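TRNA dimethylallyltransferase (Staphylococcus epidermidis ATCC 12228, PDB 3D3Q) probably catalyses the magnesium-dependent transfer of a dimethylallyl group from dimethylallyl diphosphate to the adenine at position 37 of tRNAs that read codons beginning with uridine. Local coordinates at residues K129-K134 / Y176-K181; I173-Y176 / L182-S185; L252-V255 / N259-M262. All coordinates share one frame; numbering follows the deposited sequence.

Helix packing and the turns between helices recur at three places in this protein, all away from the predicted nucleotide-binding P-loop, which by similarity also meets the substrate. Contacts 1 and 2 are neighbours: their centres lie about 10 Å apart, both use helix 166-179, and they share Tyr-176. They also touch directly, Lys-181 CE of contact 1 resting 3.4 Å from Tyr-175 OH of contact 2. Contact 3 is separate, its centre about 40 Å from that of contact 1 and about 45 Å from that of contact 2. It closes the turn into helix 262-286, which contains the whole 278-285 region, thought by similarity to meet the tRNA.

Contact 1: residues K129-K134 / Y176-K181; sequences KQVKLK and YLKTKK
Helix 125-136 lies alongside the last turn of helix 166-179, nearest at Val-131 and Leu-177, whose CA atoms are 5.9 Å apart. This is helix-helix packing in the all-helical part of the chain that runs between strands 98-102 and 197-204 of the parallel sheet. Val-131 supplies the wedge. With CG1 anti to the backbone N (chi1 172°) and CG2 anti to the carbonyl carbon, its two methyls are presented together to the facing helix. Val-131 CG2 lies 3.9 Å from Leu-177 CB and also faces the Leu-177 carbonyl oxygen, which takes a hydrogen bond from Lys-127 NZ. The aliphatic stem of Lys-178 crosses the valine at about a right angle: its CG lies against both valine methyls, and farther along Lys-178 CE is 3.8 Å from Val-131 CG1. Being extended beyond CG, that chain carries its methylenes across the valine methyls and takes its ammonium on to a salt bridge with Glu-174, one turn earlier. Apolar stem and charged tip are thus used separately. Leu-177 also packs on Tyr-149 of helix 143-153, as does Lys-134. Past Thr-179 the helix ends, Lys-180 adopting positive phi. At the flank the Gln-130 chain, bent at chi2 (-82°), brings its amide across Leu-177, with Gln-130 NE2 4.0 Å and OE1 4.1 Å from Leu-177 CD1.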
ATOM      1  N   LYS A 129     -20.915  -8.039   0.453  1.00 65.38           N
ATOM      2  CA  LYS A 129     -21.685  -9.234   0.108  1.00 65.72           C
ATOM      3  C   LYS A 129     -22.653  -8.923  -1.026  1.00 64.99           C
ATOM      4  O   LYS A 129     -22.747  -9.666  -2.007  1.00 63.53           O
ATOM      5  CB  LYS A 129     -22.468  -9.734   1.336  1.00 66.78           C
ATOM      6  CG  LYS A 129     -22.888 -11.206   1.250  1.00 67.90           C
ATOM      7  CD  LYS A 129     -23.467 -11.732   2.574  1.00 68.42           C
ATOM      8  CE  LYS A 129     -23.340 -13.268   2.709  1.00 67.03           C
ATOM      9  NZ  LYS A 129     -23.976 -14.070   1.608  1.00 65.58           N
ATOM     10  N   GLN A 130     -23.369  -7.815  -0.870  1.00 65.95           N
ATOM     11  CA  GLN A 130     -24.342  -7.359  -1.858  1.00 67.43           C
ATOM     12  C   GLN A 130     -23.650  -7.194  -3.207  1.00 67.39           C
ATOM     13  O   GLN A 130     -24.078  -7.765  -4.206  1.00 68.50           O
ATOM     14  CB  GLN A 130     -24.950  -6.014  -1.406  1.00 68.41           C
ATOM     15  CG  GLN A 130     -26.199  -5.522  -2.180  1.00 70.03           C
ATOM     16  CD  GLN A 130     -25.884  -4.814  -3.507  1.00 71.57           C
ATOM     17  OE1 GLN A 130     -25.622  -5.455  -4.535  1.00 71.57           O
ATOM     18  NE2 GLN A 130     -25.905  -3.481  -3.482  1.00 71.62           N
ATOM     19  N   VAL A 131     -22.573  -6.414  -3.221  1.00 66.58           N
ATOM     20  CA  VAL A 131     -21.817  -6.148  -4.439  1.00 65.35           C
ATOM     21  C   VAL A 131     -21.196  -7.401  -5.045  1.00 64.95           C
ATOM     22  O   VAL A 131     -21.276  -7.623  -6.257  1.00 64.35           O
ATOM     23  CB  VAL A 131     -20.694  -5.119  -4.175  1.00 64.76           C
ATOM     24  CG1 VAL A 131     -19.790  -4.992  -5.400  1.00 64.29           C
ATOM     25  CG2 VAL A 131     -21.314  -3.769  -3.822  1.00 64.25           C
ATOM     26  N   LYS A 132     -20.573  -8.212  -4.197  1.00 64.52           N
ATOM     27  CA  LYS A 132     -19.926  -9.429  -4.657  1.00 63.79           C
ATOM     28  C   LYS A 132     -20.997 -10.383  -5.151  1.00 63.41           C
ATOM     29  O   LYS A 132     -20.904 -10.905  -6.259  1.00 63.23           O
ATOM     30  CB  LYS A 132     -19.122 -10.072  -3.523  1.00 63.88           C
ATOM     31  CG  LYS A 132     -17.963 -10.961  -3.990  1.00 64.17           C
ATOM     32  CD  LYS A 132     -16.847 -10.146  -4.661  1.00 63.23           C
ATOM     33  CE  LYS A 132     -15.699 -11.035  -5.153  1.00 62.19           C
ATOM     34  NZ  LYS A 132     -14.514 -10.277  -5.672  1.00 60.60           N
ATOM     35  N   LEU A 133     -22.025 -10.596  -4.337  1.00 62.79           N
ATOM     36  CA  LEU A 133     -23.096 -11.495  -4.733  1.00 63.16           C
ATOM     37  C   LEU A 133     -23.742 -11.074  -6.025  1.00 62.80           C
ATOM     38  O   LEU A 133     -24.001 -11.906  -6.889  1.00 63.48           O
ATOM     39  CB  LEU A 133     -24.159 -11.572  -3.652  1.00 63.78           C
ATOM     40  CG  LEU A 133     -23.787 -12.561  -2.556  1.00 65.67           C
ATOM     41  CD1 LEU A 133     -24.792 -12.432  -1.429  1.00 64.46           C
ATOM     42  CD2 LEU A 133     -23.747 -13.990  -3.126  1.00 64.65           C
ATOM     43  N   LYS A 134     -24.004  -9.776  -6.148  1.00 61.59           N
ATOM     44  CA  LYS A 134     -24.646  -9.209  -7.336  1.00 60.31           C
ATOM     45  C   LYS A 134     -23.743  -9.334  -8.553  1.00 59.60           C
ATOM     46  O   LYS A 134     -24.225  -9.513  -9.670  1.00 58.91           O
ATOM     47  CB  LYS A 134     -24.983  -7.735  -7.078  1.00 60.50           C
ATOM     48  CG  LYS A 134     -26.202  -7.217  -7.829  1.00 61.88           C
ATOM     49  CD  LYS A 134     -25.916  -6.921  -9.292  1.00 62.39           C
ATOM     50  CE  LYS A 134     -27.213  -6.634 -10.046  1.00 62.91           C
ATOM     51  NZ  LYS A 134     -28.070  -7.856 -10.087  1.00 62.99           N
ATOM     52  N   TYR A 176     -19.402   1.422  -8.882  1.00 44.41           N
ATOM     53  CA  TYR A 176     -20.732   2.008  -8.758  1.00 45.49           C
ATOM     54  C   TYR A 176     -21.521   1.308  -7.657  1.00 45.53           C
ATOM     55  O   TYR A 176     -21.934   1.927  -6.686  1.00 44.38           O
ATOM     56  CB  TYR A 176     -21.497   1.851 -10.077  1.00 47.64           C
ATOM     57  CG  TYR A 176     -22.935   2.292  -9.972  1.00 49.86           C
ATOM     58  CD1 TYR A 176     -23.247   3.579  -9.541  1.00 51.59           C
ATOM     59  CD2 TYR A 176     -23.983   1.423 -10.262  1.00 49.62           C
ATOM     60  CE1 TYR A 176     -24.564   3.995  -9.397  1.00 52.80           C
ATOM     61  CE2 TYR A 176     -25.313   1.827 -10.114  1.00 50.23           C
ATOM     62  CZ  TYR A 176     -25.597   3.117  -9.685  1.00 52.43           C
ATOM     63  OH  TYR A 176     -26.895   3.562  -9.543  1.00 52.70           O
ATOM     64  N   LEU A 177     -21.733   0.005  -7.837  1.00 46.39           N
ATOM     65  CA  LEU A 177     -22.479  -0.801  -6.880  1.00 46.79           C
ATOM     66  C   LEU A 177     -22.051  -0.603  -5.419  1.00 47.43           C
ATOM     67  O   LEU A 177     -22.875  -0.735  -4.522  1.00 49.31           O
ATOM     68  CB  LEU A 177     -22.384  -2.291  -7.231  1.00 46.21           C
ATOM     69  CG  LEU A 177     -23.603  -3.028  -7.831  1.00 47.05           C
ATOM     70  CD1 LEU A 177     -24.918  -2.487  -7.240  1.00 45.70           C
ATOM     71  CD2 LEU A 177     -23.601  -2.875  -9.334  1.00 47.61           C
ATOM     72  N   LYS A 178     -20.776  -0.292  -5.184  1.00 46.93           N
ATOM     73  CA  LYS A 178     -20.277  -0.077  -3.834  1.00 46.18           C
ATOM     74  C   LYS A 178     -20.506   1.356  -3.346  1.00 47.31           C
ATOM     75  O   LYS A 178     -21.232   1.598  -2.371  1.00 46.69           O
ATOM     76  CB  LYS A 178     -18.784  -0.401  -3.753  1.00 45.63           C
ATOM     77  CG  LYS A 178     -18.462  -1.883  -3.787  1.00 44.39           C
ATOM     78  CD  LYS A 178     -16.958  -2.156  -3.765  1.00 42.00           C
ATOM     79  CE  LYS A 178     -16.688  -3.653  -3.746  1.00 40.91           C
ATOM     80  NZ  LYS A 178     -15.256  -3.953  -3.924  1.00 38.93           N
ATOM     81  N   THR A 179     -19.883   2.309  -4.028  1.00 48.41           N
ATOM     82  CA  THR A 179     -20.000   3.717  -3.673  1.00 48.89           C
ATOM     83  C   THR A 179     -21.288   4.362  -4.182  1.00 49.93           C
ATOM     84  O   THR A 179     -21.632   5.477  -3.783  1.00 49.90           O
ATOM     85  CB  THR A 179     -18.849   4.517  -4.241  1.00 47.98           C
ATOM     86  OG1 THR A 179     -18.991   5.887  -3.850  1.00 49.85           O
ATOM     87  CG2 THR A 179     -18.855   4.432  -5.748  1.00 47.02           C
ATOM     88  N   LYS A 180     -21.991   3.673  -5.074  1.00 50.53           N
ATOM     89  CA  LYS A 180     -23.250   4.180  -5.609  1.00 52.01           C
ATOM     90  C   LYS A 180     -23.086   5.488  -6.370  1.00 52.63           C
ATOM     91  O   LYS A 180     -24.067   6.174  -6.659  1.00 51.35           O
ATOM     92  CB  LYS A 180     -24.256   4.387  -4.472  1.00 52.99           C
ATOM     93  CG  LYS A 180     -25.490   3.498  -4.534  1.00 55.62           C
ATOM     94  CD  LYS A 180     -26.429   3.888  -5.676  1.00 55.90           C
ATOM     95  CE  LYS A 180     -27.570   2.890  -5.770  1.00 56.83           C
ATOM     96  NZ  LYS A 180     -27.001   1.511  -5.966  1.00 55.95           N
ATOM     97  N   LYS A 181     -21.847   5.845  -6.686  1.00 53.12           N
ATOM     98  CA  LYS A 181     -21.613   7.075  -7.420  1.00 53.60           C
ATOM     99  C   LYS A 181     -20.757   6.868  -8.658  1.00 54.50           C
ATOM    100  O   LYS A 181     -20.185   5.792  -8.889  1.00 52.93           O
ATOM    101  CB  LYS A 181     -20.966   8.130  -6.519  1.00 53.88           C
ATOM    102  CG  LYS A 181     -19.550   7.801  -6.072  1.00 54.05           C
ATOM    103  CD  LYS A 181     -19.029   8.821  -5.069  1.00 53.57           C
ATOM    104  CE  LYS A 181     -17.651   8.444  -4.562  1.00 53.67           C
ATOM    105  NZ  LYS A 181     -17.132   9.395  -3.544  1.00 54.79           N
TER

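Contact 2: residues I173-Y176 / L182-S185; sequences IEYY and LLSS
The end of helix 166-179 is met by the chain that turns back from it and leads into helix 184-192, the CA atoms of Tyr-175 and Leu-183 lying 6.3 Å apart. The arrangement is a short helix-loop-helix connection, and the side chain of Tyr-175 reaches across from the first arm to the residues that begin the second. Tyr-175 has CG anti to the backbone N (chi1 176°), which carries the ring off the helix toward the returning chain. Leu-183 lies over one face of it: Leu-183 CD2 stands 3.9 Å from the centroid of the Tyr-175 ring and 24° off the normal, a CH-pi contact displaced toward the rim, on the side of Tyr-175 CG and CD2. The leucine CB adds a second touch at Tyr-175 CD2. At the edge, close to the ring plane, the carbonyl oxygen of Leu-182 faces Tyr-175 CE2. Beyond the two segments, Leu-183 also packs on Asp-154 and on Ser-157 of helix 155-160, while Ser-184 OG is hydrogen-bonded to Asp-154 OD1. The chain entering helix 184-192 thus meets helix 155-160 and the residue before it, as well as the tyrosine. Chemically the ring works on two fronts: its pi face offers dispersion to a leucine methyl, and its C-H edge would be compatible with a nearby carbonyl oxygen, whereas Tyr-175 OH, 3.7 Å from Leu-182 O, makes no hydrogen bond to it.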
ATOM      1  N   ILE A 173     -18.687  -1.271 -13.058  1.00 37.62           N
ATOM      2  CA  ILE A 173     -19.912  -1.749 -12.429  1.00 37.83           C
ATOM      3  C   ILE A 173     -19.667  -2.051 -10.950  1.00 39.58           C
ATOM      4  O   ILE A 173     -20.514  -1.788 -10.100  1.00 40.26           O
ATOM      5  CB  ILE A 173     -20.413  -3.008 -13.138  1.00 37.44           C
ATOM      6  CG1 ILE A 173     -20.801  -2.640 -14.565  1.00 36.68           C
ATOM      7  CG2 ILE A 173     -21.588  -3.610 -12.390  1.00 37.08           C
ATOM      8  CD1 ILE A 173     -20.994  -3.822 -15.449  1.00 37.12           C
ATOM      9  N   GLU A 174     -18.495  -2.593 -10.648  1.00 41.38           N
ATOM     10  CA  GLU A 174     -18.122  -2.910  -9.276  1.00 43.55           C
ATOM     11  C   GLU A 174     -18.042  -1.654  -8.396  1.00 43.27           C
ATOM     12  O   GLU A 174     -18.563  -1.632  -7.279  1.00 43.09           O
ATOM     13  CB  GLU A 174     -16.772  -3.617  -9.277  1.00 46.69           C
ATOM     14  CG  GLU A 174     -16.262  -4.000  -7.910  1.00 50.53           C
ATOM     15  CD  GLU A 174     -14.863  -4.588  -7.947  1.00 52.28           C
ATOM     16  OE1 GLU A 174     -14.370  -4.959  -6.851  1.00 54.03           O
ATOM     17  OE2 GLU A 174     -14.266  -4.671  -9.057  1.00 50.47           O
ATOM     18  N   TYR A 175     -17.380  -0.617  -8.908  1.00 42.52           N
ATOM     19  CA  TYR A 175     -17.205   0.657  -8.208  1.00 42.15           C
ATOM     20  C   TYR A 175     -18.536   1.333  -7.874  1.00 42.82           C
ATOM     21  O   TYR A 175     -18.757   1.777  -6.746  1.00 41.65           O
ATOM     22  CB  TYR A 175     -16.367   1.597  -9.071  1.00 40.87           C
ATOM     23  CG  TYR A 175     -16.205   2.963  -8.479  1.00 39.46           C
ATOM     24  CD1 TYR A 175     -15.253   3.212  -7.496  1.00 39.66           C
ATOM     25  CD2 TYR A 175     -17.014   4.006  -8.890  1.00 38.81           C
ATOM     26  CE1 TYR A 175     -15.111   4.474  -6.935  1.00 38.85           C
ATOM     27  CE2 TYR A 175     -16.884   5.264  -8.345  1.00 39.34           C
ATOM     28  CZ  TYR A 175     -15.936   5.503  -7.369  1.00 39.36           C
ATOM     29  OH  TYR A 175     -15.825   6.776  -6.852  1.00 37.95           O
ATOM     30  N   TYR A 176     -19.402   1.422  -8.882  1.00 44.41           N
ATOM     31  CA  TYR A 176     -20.732   2.008  -8.758  1.00 45.49           C
ATOM     32  C   TYR A 176     -21.521   1.308  -7.657  1.00 45.53           C
ATOM     33  O   TYR A 176     -21.934   1.927  -6.686  1.00 44.38           O
ATOM     34  CB  TYR A 176     -21.497   1.851 -10.077  1.00 47.64           C
ATOM     35  CG  TYR A 176     -22.935   2.292  -9.972  1.00 49.86           C
ATOM     36  CD1 TYR A 176     -23.247   3.579  -9.541  1.00 51.59           C
ATOM     37  CD2 TYR A 176     -23.983   1.423 -10.262  1.00 49.62           C
ATOM     38  CE1 TYR A 176     -24.564   3.995  -9.397  1.00 52.80           C
ATOM     39  CE2 TYR A 176     -25.313   1.827 -10.114  1.00 50.23           C
ATOM     40  CZ  TYR A 176     -25.597   3.117  -9.685  1.00 52.43           C
ATOM     41  OH  TYR A 176     -26.895   3.562  -9.543  1.00 52.70           O
ATOM     42  N   LEU A 182     -20.700   7.943  -9.442  1.00 56.02           N
ATOM     43  CA  LEU A 182     -19.968   8.077 -10.712  1.00 55.30           C
ATOM     44  C   LEU A 182     -18.529   7.495 -10.695  1.00 53.62           C
ATOM     45  O   LEU A 182     -17.710   7.891  -9.866  1.00 54.22           O
ATOM     46  CB  LEU A 182     -19.957   9.594 -11.078  1.00 55.90           C
ATOM     47  CG  LEU A 182     -20.480  10.643 -10.032  1.00 53.80           C
ATOM     48  CD1 LEU A 182     -20.070  12.082 -10.378  1.00 52.37           C
ATOM     49  CD2 LEU A 182     -22.002  10.552  -9.966  1.00 53.33           C
ATOM     50  N   LEU A 183     -18.227   6.563 -11.602  1.00 50.52           N
ATOM     51  CA  LEU A 183     -16.884   5.955 -11.670  1.00 48.28           C
ATOM     52  C   LEU A 183     -15.934   6.668 -12.626  1.00 45.90           C
ATOM     53  O   LEU A 183     -14.755   6.882 -12.339  1.00 44.30           O
ATOM     54  CB  LEU A 183     -16.960   4.489 -12.095  1.00 49.28           C
ATOM     55  CG  LEU A 183     -15.610   3.801 -12.454  1.00 51.03           C
ATOM     56  CD1 LEU A 183     -15.244   4.060 -13.916  1.00 54.22           C
ATOM     57  CD2 LEU A 183     -14.494   4.277 -11.530  1.00 49.85           C
ATOM     58  N   SER A 184     -16.462   6.995 -13.788  1.00 44.43           N
ATOM     59  CA  SER A 184     -15.710   7.698 -14.790  1.00 43.48           C
ATOM     60  C   SER A 184     -15.346   9.074 -14.237  1.00 44.32           C
ATOM     61  O   SER A 184     -14.492   9.762 -14.795  1.00 44.55           O
ATOM     62  CB  SER A 184     -16.574   7.851 -16.026  1.00 41.59           C
ATOM     63  OG  SER A 184     -17.842   8.348 -15.652  1.00 35.42           O
ATOM     64  N   SER A 185     -16.001   9.478 -13.148  1.00 44.69           N
ATOM     65  CA  SER A 185     -15.732  10.777 -12.527  1.00 45.69           C
ATOM     66  C   SER A 185     -14.462  10.764 -11.689  1.00 46.49           C
ATOM     67  O   SER A 185     -13.717  11.749 -11.673  1.00 45.51           O
ATOM     68  CB  SER A 185     -16.901  11.221 -11.639  1.00 45.78           C
ATOM     69  OG  SER A 185     -17.967  11.763 -12.403  1.00 45.88           O
TER

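Contact 3: residues L252-V255 / N259-M262; sequences LVPV and NISM
A tight connection between two helices, closed by an N-cap, is the setting in which Pro-254 and Asn-259 meet: the short, weakly bonded helix 252-257 ends, the chain turns, and Ser-261 occupies the N-cap position of the long helix 262-286, its OG making a weak hydrogen bond to Asn-264 N. The turn is tied by one backbone bond, Asn-259 N to Pro-254 O, 3.3 Å long and nearly straight (165° at the hydrogen). It links the C=O of residue i to the N-H of residue i+5, and the donor is tilted 33° out of the carbonyl plane. Next along, Val-255 and Ile-260 lie side by side, with CA atoms 4.8 Å apart. The Ile-260 carbonyl oxygen receives a CA-H...O contact from Val-255 CA at 3.4 Å, and Val-255 CG2 borders the same oxygen. That methyl is anti to its backbone N, a position that also lays it beside the backbone N of Met-262, 3.6 Å away, and within 4.2 Å of Met-262 CB. The branch methyl CG2 of Ile-260 turns back against Val-255 CB at 3.9 Å. At the other end of the contact, the selenomethionine Met-262, bent at chi2 (73°) and again at chi3, folds its CE methyl back to Leu-252 CD2, and the two side chains meet through these end methyls. Phe-227 of helix 226-235 packs against both Val-255 and Met-262, while Leu-252 reaches Leu-226 and Val-230 of the same helix. Ile-260 in turn touches Ala-265 and Lys-268 of helix 262-286. The turn is a surface contact where helices 226-235, 252-257 and 262-286 meet, about 29 Å from the centre of the chain to the centre of the contact.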
ATOM      1  N   LEU A 252       1.740  -5.176  22.862  1.00 43.53           N
ATOM      2  CA  LEU A 252       2.780  -5.660  23.750  1.00 42.57           C
ATOM      3  C   LEU A 252       3.008  -4.801  24.983  1.00 42.00           C
ATOM      4  O   LEU A 252       3.527  -5.286  25.975  1.00 42.30           O
ATOM      5  CB  LEU A 252       4.093  -5.822  22.978  1.00 41.74           C
ATOM      6  CG  LEU A 252       4.067  -6.800  21.791  1.00 41.92           C
ATOM      7  CD1 LEU A 252       5.428  -6.834  21.102  1.00 42.76           C
ATOM      8  CD2 LEU A 252       3.699  -8.183  22.264  1.00 40.89           C
ATOM      9  N   VAL A 253       2.635  -3.529  24.946  1.00 42.00           N
ATOM     10  CA  VAL A 253       2.860  -2.691  26.127  1.00 42.95           C
ATOM     11  C   VAL A 253       2.175  -3.266  27.365  1.00 44.10           C
ATOM     12  O   VAL A 253       2.773  -3.333  28.435  1.00 44.41           O
ATOM     13  CB  VAL A 253       2.375  -1.226  25.921  1.00 41.99           C
ATOM     14  CG1 VAL A 253       2.628  -0.409  27.177  1.00 39.96           C
ATOM     15  CG2 VAL A 253       3.111  -0.595  24.759  1.00 42.77           C
ATOM     16  N   PRO A 254       0.909  -3.698  27.233  1.00 45.20           N
ATOM     17  CA  PRO A 254       0.159  -4.267  28.361  1.00 45.81           C
ATOM     18  C   PRO A 254       0.810  -5.504  28.980  1.00 45.87           C
ATOM     19  O   PRO A 254       0.800  -5.678  30.199  1.00 46.34           O
ATOM     20  CB  PRO A 254      -1.206  -4.590  27.744  1.00 45.36           C
ATOM     21  CG  PRO A 254      -1.346  -3.552  26.691  1.00 45.40           C
ATOM     22  CD  PRO A 254       0.028  -3.555  26.061  1.00 46.25           C
ATOM     23  N   VAL A 255       1.382  -6.353  28.136  1.00 45.65           N
ATOM     24  CA  VAL A 255       2.016  -7.567  28.613  1.00 46.52           C
ATOM     25  C   VAL A 255       3.294  -7.255  29.407  1.00 45.46           C
ATOM     26  O   VAL A 255       3.744  -8.057  30.226  1.00 44.66           O
ATOM     27  CB  VAL A 255       2.289  -8.553  27.419  1.00 46.99           C
ATOM     28  CG1 VAL A 255       3.329  -7.983  26.495  1.00 48.49           C
ATOM     29  CG2 VAL A 255       2.721  -9.905  27.946  1.00 49.86           C
ATOM     30  N   ASN A 259      -0.647  -7.162  32.745  1.00 43.60           N
ATOM     31  CA  ASN A 259      -2.100  -7.124  32.756  1.00 43.75           C
ATOM     32  C   ASN A 259      -2.667  -8.090  31.730  1.00 43.71           C
ATOM     33  O   ASN A 259      -3.815  -8.515  31.827  1.00 42.68           O
ATOM     34  CB  ASN A 259      -2.593  -5.703  32.484  1.00 43.72           C
ATOM     35  CG  ASN A 259      -2.215  -4.746  33.586  1.00 44.15           C
ATOM     36  OD1 ASN A 259      -1.514  -3.758  33.354  1.00 45.04           O
ATOM     37  ND2 ASN A 259      -2.664  -5.039  34.801  1.00 43.19           N
ATOM     38  N   ILE A 260      -1.850  -8.450  30.753  1.00 43.37           N
ATOM     39  CA  ILE A 260      -2.291  -9.384  29.733  1.00 43.46           C
ATOM     40  C   ILE A 260      -1.191 -10.425  29.479  1.00 43.92           C
ATOM     41  O   ILE A 260       0.003 -10.136  29.641  1.00 42.74           O
ATOM     42  CB  ILE A 260      -2.672  -8.616  28.447  1.00 43.21           C
ATOM     43  CG1 ILE A 260      -3.143  -9.588  27.370  1.00 43.70           C
ATOM     44  CG2 ILE A 260      -1.502  -7.767  27.974  1.00 43.86           C
ATOM     45  CD1 ILE A 260      -3.613  -8.908  26.098  1.00 44.18           C
ATOM     46  N   SER A 261      -1.587 -11.644  29.112  1.00 44.15           N
ATOM     47  CA  SER A 261      -0.615 -12.723  28.875  1.00 44.65           C
ATOM     48  C   SER A 261       0.017 -12.614  27.502  1.00 44.60           C
ATOM     49  O   SER A 261      -0.587 -12.093  26.577  1.00 44.23           O
ATOM     50  CB  SER A 261      -1.289 -14.093  29.017  1.00 43.24           C
ATOM     51  OG  SER A 261      -2.269 -14.284  28.022  1.00 43.70           O
HETATM   52  N   MSE A 262       1.239 -13.114  27.377  1.00 46.15           N
HETATM   53  CA  MSE A 262       1.942 -13.063  26.106  1.00 47.95           C
HETATM   54  C   MSE A 262       1.134 -13.763  25.019  1.00 46.17           C
HETATM   55  O   MSE A 262       1.007 -13.257  23.905  1.00 45.54           O
HETATM   56  CB  MSE A 262       3.320 -13.719  26.239  1.00 51.56           C
HETATM   57  CG  MSE A 262       4.196 -13.659  24.984  1.00 56.73           C
HETATM   58 SE   MSE A 262       4.939 -11.893  24.612  1.00 68.54          SE
HETATM   59  CE  MSE A 262       3.453 -11.205  23.584  1.00 64.64           C
TER